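Local coordinates for OxyA protein (Actinoplanes teichomyceticus, PDB 5HH3) that is a haem-dependent cytochrome P450 that probably catalyses a phenolic-coupling cyclisation of the peptide in glycopeptide antibiotic biosynthesis, at residues B[31-35]-B[55-59]; B[20-25]-B[383-388]. All blocks are in the same frame, centred on the assembly; numbering follows the deposited sequence.

Contact 1: B[31-35]-B[55-59]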
ATOM      1  N   LEU B  31      16.289  -9.193  -8.675  1.00 30.68           N
ATOM      2  CA  LEU B  31      15.426 -10.321  -9.053  1.00 29.97           C
ATOM      3  C   LEU B  31      16.253 -11.524  -9.559  1.00 31.33           C
ATOM      4  O   LEU B  31      15.944 -12.668  -9.223  1.00 30.78           O
ATOM      5  CB  LEU B  31      14.411  -9.911 -10.119  1.00 29.03           C
ATOM      6  CG  LEU B  31      13.396 -10.982 -10.526  1.00 27.75           C
ATOM      7  CD1 LEU B  31      12.619 -11.495  -9.329  1.00 28.09           C
ATOM      8  CD2 LEU B  31      12.451 -10.477 -11.591  1.00 27.29           C
ATOM      9  N   ARG B  32      17.271 -11.241 -10.367  1.00 32.69           N
ATOM     10  CA  ARG B  32      18.203 -12.257 -10.871  0.50 34.65           C
ATOM     11  C   ARG B  32      18.759 -13.085  -9.697  1.00 35.06           C
ATOM     12  O   ARG B  32      18.824 -14.308  -9.767  1.00 35.96           O
ATOM     13  CB  ARG B  32      19.339 -11.578 -11.657  0.50 36.59           C
ATOM     14  CG  ARG B  32      19.877 -12.334 -12.863  0.50 38.59           C
ATOM     15  CD  ARG B  32      20.654 -11.386 -13.780  0.50 39.69           C
ATOM     16  NE  ARG B  32      21.785 -10.759 -13.102  0.50 41.66           N
ATOM     17  CZ  ARG B  32      22.389  -9.638 -13.499  0.50 42.27           C
ATOM     18  NH1 ARG B  32      21.986  -8.997 -14.572  0.50 40.41           N
ATOM     19  NH2 ARG B  32      23.410  -9.151 -12.799  0.50 44.51           N
ATOM     20  N   SER B  33      19.150 -12.397  -8.622  1.00 34.22           N
ATOM     21  CA  SER B  33      19.702 -13.050  -7.457  1.00 34.59           C
ATOM     22  C   SER B  33      18.699 -13.979  -6.772  1.00 33.03           C
ATOM     23  O   SER B  33      19.037 -15.124  -6.416  1.00 32.10           O
ATOM     24  CB  SER B  33      20.249 -12.012  -6.462  1.00 35.90           C
ATOM     25  OG  SER B  33      20.769 -12.664  -5.331  1.00 37.86           O
ATOM     26  N   LEU B  34      17.460 -13.517  -6.624  1.00 32.46           N
ATOM     27  CA  LEU B  34      16.412 -14.333  -6.023  1.00 31.68           C
ATOM     28  C   LEU B  34      16.078 -15.535  -6.899  1.00 31.27           C
ATOM     29  O   LEU B  34      15.901 -16.639  -6.393  1.00 30.45           O
ATOM     30  CB  LEU B  34      15.155 -13.495  -5.708  1.00 31.91           C
ATOM     31  CG  LEU B  34      15.384 -12.387  -4.658  1.00 33.20           C
ATOM     32  CD1 LEU B  34      14.137 -11.520  -4.547  1.00 32.96           C
ATOM     33  CD2 LEU B  34      15.759 -12.949  -3.293  1.00 33.42           C
ATOM     34  N   MET B  35      16.015 -15.313  -8.208  1.00 31.91           N
ATOM     35  CA  MET B  35      15.807 -16.390  -9.193  1.00 32.94           C
ATOM     36  C   MET B  35      16.827 -17.537  -9.035  1.00 33.79           C
ATOM     37  O   MET B  35      16.468 -18.701  -9.146  1.00 34.20           O
ATOM     38  CB  MET B  35      15.886 -15.831 -10.615  1.00 33.19           C
ATOM     39  CG  MET B  35      14.636 -15.094 -11.064  1.00 32.80           C
ATOM     40  SD  MET B  35      14.930 -14.080 -12.539  1.00 34.48           S
ATOM     41  CE  MET B  35      15.100 -15.379 -13.763  1.00 35.37           C
ATOM     42  N   TRP B  55       5.767 -14.419   0.261  1.00 22.80           N
ATOM     43  CA  TRP B  55       6.669 -15.168  -0.579  1.00 23.72           C
ATOM     44  C   TRP B  55       6.603 -14.677  -2.027  1.00 23.74           C
ATOM     45  O   TRP B  55       5.564 -14.176  -2.488  1.00 22.28           O
ATOM     46  CB  TRP B  55       6.252 -16.638  -0.617  1.00 24.08           C
ATOM     47  CG  TRP B  55       6.183 -17.380   0.666  1.00 24.44           C
ATOM     48  CD1 TRP B  55       5.084 -17.540   1.461  1.00 24.46           C
ATOM     49  CD2 TRP B  55       7.234 -18.153   1.268  1.00 25.79           C
ATOM     50  NE1 TRP B  55       5.394 -18.331   2.538  1.00 26.13           N
ATOM     51  CE2 TRP B  55       6.700 -18.752   2.427  1.00 25.84           C
ATOM     52  CE3 TRP B  55       8.575 -18.408   0.933  1.00 28.83           C
ATOM     53  CZ2 TRP B  55       7.449 -19.579   3.262  1.00 27.13           C
ATOM     54  CZ3 TRP B  55       9.341 -19.281   1.792  1.00 27.29           C
ATOM     55  CH2 TRP B  55       8.767 -19.831   2.924  1.00 27.38           C
ATOM     56  N   LEU B  56       7.711 -14.870  -2.736  1.00 23.44           N
ATOM     57  CA  LEU B  56       7.799 -14.627  -4.167  1.00 24.33           C
ATOM     58  C   LEU B  56       8.111 -15.941  -4.843  1.00 24.39           C
ATOM     59  O   LEU B  56       9.125 -16.543  -4.515  1.00 25.01           O
ATOM     60  CB  LEU B  56       8.921 -13.630  -4.469  1.00 25.16           C
ATOM     61  CG  LEU B  56       9.164 -13.254  -5.931  1.00 27.03           C
ATOM     62  CD1 LEU B  56       8.045 -12.352  -6.437  1.00 27.82           C
ATOM     63  CD2 LEU B  56      10.505 -12.548  -6.073  1.00 28.68           C
ATOM     64  N   ALA B  57       7.263 -16.372  -5.770  1.00 24.86           N
ATOM     65  CA  ALA B  57       7.494 -17.590  -6.577  1.00 26.02           C
ATOM     66  C   ALA B  57       8.094 -17.158  -7.903  1.00 26.48           C
ATOM     67  O   ALA B  57       7.507 -16.323  -8.590  1.00 26.15           O
ATOM     68  CB  ALA B  57       6.187 -18.337  -6.829  1.00 25.62           C
ATOM     69  N   THR B  58       9.263 -17.711  -8.231  1.00 27.35           N
ATOM     70  CA  THR B  58       9.979 -17.422  -9.465  1.00 27.83           C
ATOM     71  C   THR B  58      10.132 -18.635 -10.394  1.00 28.65           C
ATOM     72  O   THR B  58      10.384 -18.440 -11.588  1.00 28.46           O
ATOM     73  CB  THR B  58      11.403 -16.859  -9.178  1.00 28.61           C
ATOM     74  OG1 THR B  58      12.150 -17.784  -8.381  1.00 29.25           O
ATOM     75  CG2 THR B  58      11.352 -15.531  -8.444  1.00 28.72           C
ATOM     76  N   GLY B  59      10.042 -19.856  -9.847  1.00 28.15           N
ATOM     77  CA  GLY B  59      10.162 -21.086 -10.622  1.00 29.92           C
ATOM     78  C   GLY B  59       8.932 -21.317 -11.482  1.00 30.01           C
ATOM     79  O   GLY B  59       7.793 -21.132 -11.021  1.00 27.41           O
TER
HETATM   80  O   HOH W   1      12.899 -16.918  -5.884  1.00 43.28           O
HETATM   81  O   HOH W   2      13.691 -19.367  -9.743  1.00 25.37           O
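L56 of strand 53-57 pushes one methyl, CD2, against two leucines one helical turn apart on helix 29-37. CD2 lies 4.0 Å from CD1 of L31 and 4.1 Å from CD1 of L34; the branch of L56 crosses each leucine at about a right angle, and the touching is methyl to methyl. L31 swings its CG away from its own backbone N (chi1 -176°), which carries CD1 across to the strand. Beyond the strand end, T58 faces M35: its CB stands 4.1 Å from CG of M35, and the two side chains meet obliquely. The T58 hydroxyl makes no direct bond to the helix. Two waters span the gap instead: one joins OG1 of T58 (2.7 Å) to O of L34 (3.1 Å), the other joins OG1 (2.6 Å) to O of M35 (2.9 Å), each water donating to the carbonyl. L19 of helix 8-19 touches both L34 and L56, while A316 of helix 314-318 touches M35 and T58. The contact thus packs a helix against the mixed sheet of the P450 fold. Its chemistry implies two unlike halves: a cluster of leucine methyls, and beside it a buried hydroxyl tied to two helix carbonyls through water.

Contact 2: B[20-25]-B[383-388]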
ATOM      1  N   HIS B  20      10.554  -5.795  -9.692  1.00 28.31           N
ATOM      2  CA  HIS B  20      10.075  -5.920 -11.060  1.00 28.99           C
ATOM      3  C   HIS B  20      10.207  -4.659 -11.900  1.00 30.10           C
ATOM      4  O   HIS B  20       9.528  -4.519 -12.905  1.00 29.85           O
ATOM      5  CB  HIS B  20       8.639  -6.456 -11.044  1.00 27.52           C
ATOM      6  CG  HIS B  20       8.580  -7.870 -10.608  1.00 27.02           C
ATOM      7  ND1 HIS B  20       8.542  -8.231  -9.282  1.00 28.17           N
ATOM      8  CD2 HIS B  20       8.724  -9.019 -11.306  1.00 27.07           C
ATOM      9  CE1 HIS B  20       8.575  -9.548  -9.184  1.00 26.79           C
ATOM     10  NE2 HIS B  20       8.697 -10.048 -10.399  1.00 26.51           N
ATOM     11  N   ARG B  21      11.092  -3.768 -11.484  1.00 32.56           N
ATOM     12  CA  ARG B  21      11.650  -2.741 -12.372  1.00 35.75           C
ATOM     13  C   ARG B  21      12.480  -3.455 -13.441  1.00 35.51           C
ATOM     14  O   ARG B  21      12.683  -4.667 -13.356  1.00 36.64           O
ATOM     15  CB  ARG B  21      12.514  -1.768 -11.574  1.00 39.15           C
ATOM     16  CG  ARG B  21      11.728  -0.960 -10.559  1.00 42.07           C
ATOM     17  CD  ARG B  21      12.593   0.117  -9.947  1.00 48.17           C
ATOM     18  NE  ARG B  21      11.862   0.928  -8.966  1.00 53.94           N
ATOM     19  CZ  ARG B  21      10.951   1.874  -9.247  1.00 58.08           C
ATOM     20  NH1 ARG B  21      10.611   2.179 -10.506  1.00 57.15           N
ATOM     21  NH2 ARG B  21      10.367   2.534  -8.240  1.00 60.01           N
ATOM     22  N   ARG B  22      12.937  -2.730 -14.451  1.00 35.60           N
ATOM     23  CA  ARG B  22      13.620  -3.344 -15.591  1.00 36.39           C
ATOM     24  C   ARG B  22      14.870  -2.556 -15.935  1.00 36.59           C
ATOM     25  O   ARG B  22      14.896  -1.337 -15.795  1.00 37.48           O
ATOM     26  CB  ARG B  22      12.713  -3.395 -16.830  1.00 36.03           C
ATOM     27  CG  ARG B  22      11.343  -4.012 -16.606  1.00 36.89           C
ATOM     28  CD  ARG B  22      11.392  -5.524 -16.511  1.00 35.23           C
ATOM     29  NE  ARG B  22      11.575  -6.188 -17.798  1.00 35.08           N
ATOM     30  CZ  ARG B  22      10.616  -6.674 -18.589  1.00 33.72           C
ATOM     31  NH1 ARG B  22       9.320  -6.562 -18.289  1.00 33.49           N
ATOM     32  NH2 ARG B  22      10.967  -7.286 -19.713  1.00 34.51           N
ATOM     33  N   ASP B  23      15.899  -3.265 -16.378  1.00 36.35           N
ATOM     34  CA  ASP B  23      17.088  -2.642 -16.950  1.00 39.34           C
ATOM     35  C   ASP B  23      16.945  -2.807 -18.456  1.00 38.15           C
ATOM     36  O   ASP B  23      17.278  -3.868 -19.017  1.00 36.26           O
ATOM     37  CB  ASP B  23      18.357  -3.310 -16.437  1.00 41.60           C
ATOM     38  CG  ASP B  23      19.621  -2.700 -17.030  1.00 45.87           C
ATOM     39  OD1 ASP B  23      19.556  -1.658 -17.731  1.00 48.13           O
ATOM     40  OD2 ASP B  23      20.697  -3.267 -16.794  1.00 50.58           O
ATOM     41  N   ARG B  24      16.407  -1.768 -19.095  1.00 38.35           N
ATOM     42  CA  ARG B  24      15.953  -1.864 -20.480  1.00 38.48           C
ATOM     43  C   ARG B  24      14.927  -3.017 -20.585  1.00 36.17           C
ATOM     44  O   ARG B  24      13.863  -2.896 -20.005  1.00 35.23           O
ATOM     45  CB  ARG B  24      17.156  -1.940 -21.440  1.00 41.35           C
ATOM     46  CG  ARG B  24      18.119  -0.768 -21.254  1.00 44.80           C
ATOM     47  CD  ARG B  24      19.285  -0.730 -22.242  1.00 48.14           C
ATOM     48  NE  ARG B  24      18.814  -0.385 -23.590  1.00 50.47           N
ATOM     49  CZ  ARG B  24      18.659  -1.233 -24.615  1.00 51.81           C
ATOM     50  NH1 ARG B  24      18.961  -2.528 -24.497  1.00 51.97           N
ATOM     51  NH2 ARG B  24      18.208  -0.775 -25.791  1.00 52.13           N
ATOM     52  N   PHE B  25      15.236  -4.124 -21.256  1.00 35.42           N
ATOM     53  CA  PHE B  25      14.328  -5.273 -21.349  1.00 34.50           C
ATOM     54  C   PHE B  25      14.577  -6.359 -20.308  1.00 34.00           C
ATOM     55  O   PHE B  25      13.790  -7.308 -20.215  1.00 32.65           O
ATOM     56  CB  PHE B  25      14.423  -5.914 -22.745  1.00 35.25           C
ATOM     57  CG  PHE B  25      14.126  -4.962 -23.852  1.00 35.60           C
ATOM     58  CD1 PHE B  25      12.818  -4.595 -24.116  1.00 35.17           C
ATOM     59  CD2 PHE B  25      15.139  -4.395 -24.590  1.00 37.28           C
ATOM     60  CE1 PHE B  25      12.526  -3.701 -25.126  1.00 35.96           C
ATOM     61  CE2 PHE B  25      14.852  -3.491 -25.605  1.00 38.35           C
ATOM     62  CZ  PHE B  25      13.548  -3.142 -25.866  1.00 37.19           C
ATOM     63  N   LEU B 383      11.697   4.717 -18.019  1.00 43.95           N
ATOM     64  CA  LEU B 383      10.683   3.764 -17.638  1.00 42.67           C
ATOM     65  C   LEU B 383      10.040   4.233 -16.346  1.00 43.74           C
ATOM     66  O   LEU B 383      10.742   4.652 -15.423  1.00 45.42           O
ATOM     67  CB  LEU B 383      11.311   2.387 -17.450  1.00 42.39           C
ATOM     68  CG  LEU B 383      11.938   1.787 -18.706  1.00 42.51           C
ATOM     69  CD1 LEU B 383      12.566   0.447 -18.359  1.00 42.72           C
ATOM     70  CD2 LEU B 383      10.900   1.626 -19.805  1.00 42.64           C
ATOM     71  N   GLY B 384       8.710   4.164 -16.287  1.00 43.35           N
ATOM     72  CA  GLY B 384       7.949   4.523 -15.098  1.00 42.99           C
ATOM     73  C   GLY B 384       7.910   3.368 -14.117  1.00 42.17           C
ATOM     74  O   GLY B 384       8.545   2.332 -14.333  1.00 42.70           O
ATOM     75  N   PRO B 385       7.141   3.517 -13.034  1.00 42.11           N
ATOM     76  CA  PRO B 385       6.947   2.397 -12.125  1.00 41.83           C
ATOM     77  C   PRO B 385       6.384   1.163 -12.868  1.00 39.70           C
ATOM     78  O   PRO B 385       5.691   1.321 -13.863  1.00 39.42           O
ATOM     79  CB  PRO B 385       5.917   2.928 -11.131  1.00 42.83           C
ATOM     80  CG  PRO B 385       6.074   4.406 -11.169  1.00 44.96           C
ATOM     81  CD  PRO B 385       6.442   4.732 -12.585  1.00 44.62           C
ATOM     82  N   PRO B 386       6.697  -0.050 -12.399  1.00 38.11           N
ATOM     83  CA  PRO B 386       6.090  -1.267 -12.918  1.00 36.14           C
ATOM     84  C   PRO B 386       4.556  -1.205 -12.859  1.00 35.07           C
ATOM     85  O   PRO B 386       4.048  -0.538 -11.990  1.00 35.59           O
ATOM     86  CB  PRO B 386       6.596  -2.360 -11.967  1.00 36.37           C
ATOM     87  CG  PRO B 386       7.836  -1.813 -11.363  1.00 37.85           C
ATOM     88  CD  PRO B 386       7.764  -0.319 -11.415  1.00 39.23           C
ATOM     89  N   PRO B 387       3.824  -1.869 -13.755  1.00 33.32           N
ATOM     90  CA  PRO B 387       4.385  -2.738 -14.792  1.00 32.32           C
ATOM     91  C   PRO B 387       4.935  -1.982 -16.024  1.00 33.40           C
ATOM     92  O   PRO B 387       4.580  -0.810 -16.253  1.00 34.80           O
ATOM     93  CB  PRO B 387       3.220  -3.637 -15.158  1.00 31.70           C
ATOM     94  CG  PRO B 387       1.981  -2.822 -14.839  1.00 33.01           C
ATOM     95  CD  PRO B 387       2.349  -1.907 -13.710  1.00 33.77           C
ATOM     96  N   PHE B 388       5.776  -2.684 -16.793  1.00 33.26           N
ATOM     97  CA  PHE B 388       6.571  -2.149 -17.916  1.00 32.98           C
ATOM     98  C   PHE B 388       5.945  -0.952 -18.624  1.00 32.12           C
ATOM     99  O   PHE B 388       5.011  -1.101 -19.413  1.00 29.53           O
ATOM    100  CB  PHE B 388       6.850  -3.230 -18.973  1.00 34.94           C
ATOM    101  CG  PHE B 388       8.063  -2.941 -19.834  1.00 38.68           C
ATOM    102  CD1 PHE B 388       8.044  -1.976 -20.816  1.00 41.64           C
ATOM    103  CD2 PHE B 388       9.224  -3.639 -19.651  1.00 43.62           C
ATOM    104  CE1 PHE B 388       9.180  -1.724 -21.594  1.00 43.74           C
ATOM    105  CE2 PHE B 388      10.369  -3.390 -20.424  1.00 45.14           C
ATOM    106  CZ  PHE B 388      10.333  -2.440 -21.399  1.00 43.30           C
TER
HETATM  107  O   HOH W   3      11.051   1.928 -13.152  1.00 45.05           O
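The backbones of 20-25 and 383-388 come nearest at R21 and P386, CA to CA 5.8 Å, with no direct hydrogen bond between them; the peptide bond before P387 is cis. P386 lays its ring against the first chain, CG 3.5 Å from O of H20, and the extended R21 side chain crosses it obliquely, CG and NH1 both near CD of P386. NH1 of R21 donates to a water (2.7 Å) that in turn donates to O of G384 (2.8 Å), while NE of R21 makes a salt bridge to E18. R22, bent at chi2 and chi3 (-76° and -75°), brings its guanidinium to the edge of the F388 ring, planes 75° apart; CD2 of F388 lies over one guanidinium face, toward the rim, 3.2 Å from NH1 of R22. In the guanidinium plane, NH2 of R22 donates almost straight to O of F25, at 2.9 Å. NH2 also bonds the L282 carbonyl and NH1 forms a salt bridge to E286; together these fix the group's rotation. This is structural packing away from the annotated sites, the F388 side chain about 9 Å from the haem. Helix 225-256 backs it, W252 touching F25, L383 and F388, where region 20-25 meets the loop before strand 394-396.

How the contacts relate
The residues of contact 1 are mostly buried, whereas contact 2 is only partly buried, with R24 exposed and R21 and P385 packing on the second subunit. They meet at H20: its ring touches L56 and L31 of contact 1, while its carbonyl belongs to contact 2. Contact 1 joins a helix to the sheet over a short sequence span; contact 2 brings the region just after helix 8-19 to a loop near the C-terminus, more than 350 residues away. Chemistry follows place: aliphatic methyls beside a water-bridged hydroxyl in the first, arginines, prolines and a phenyl edge in the second. Neither has a direct hydrogen bond between its segments, and both use bridging water.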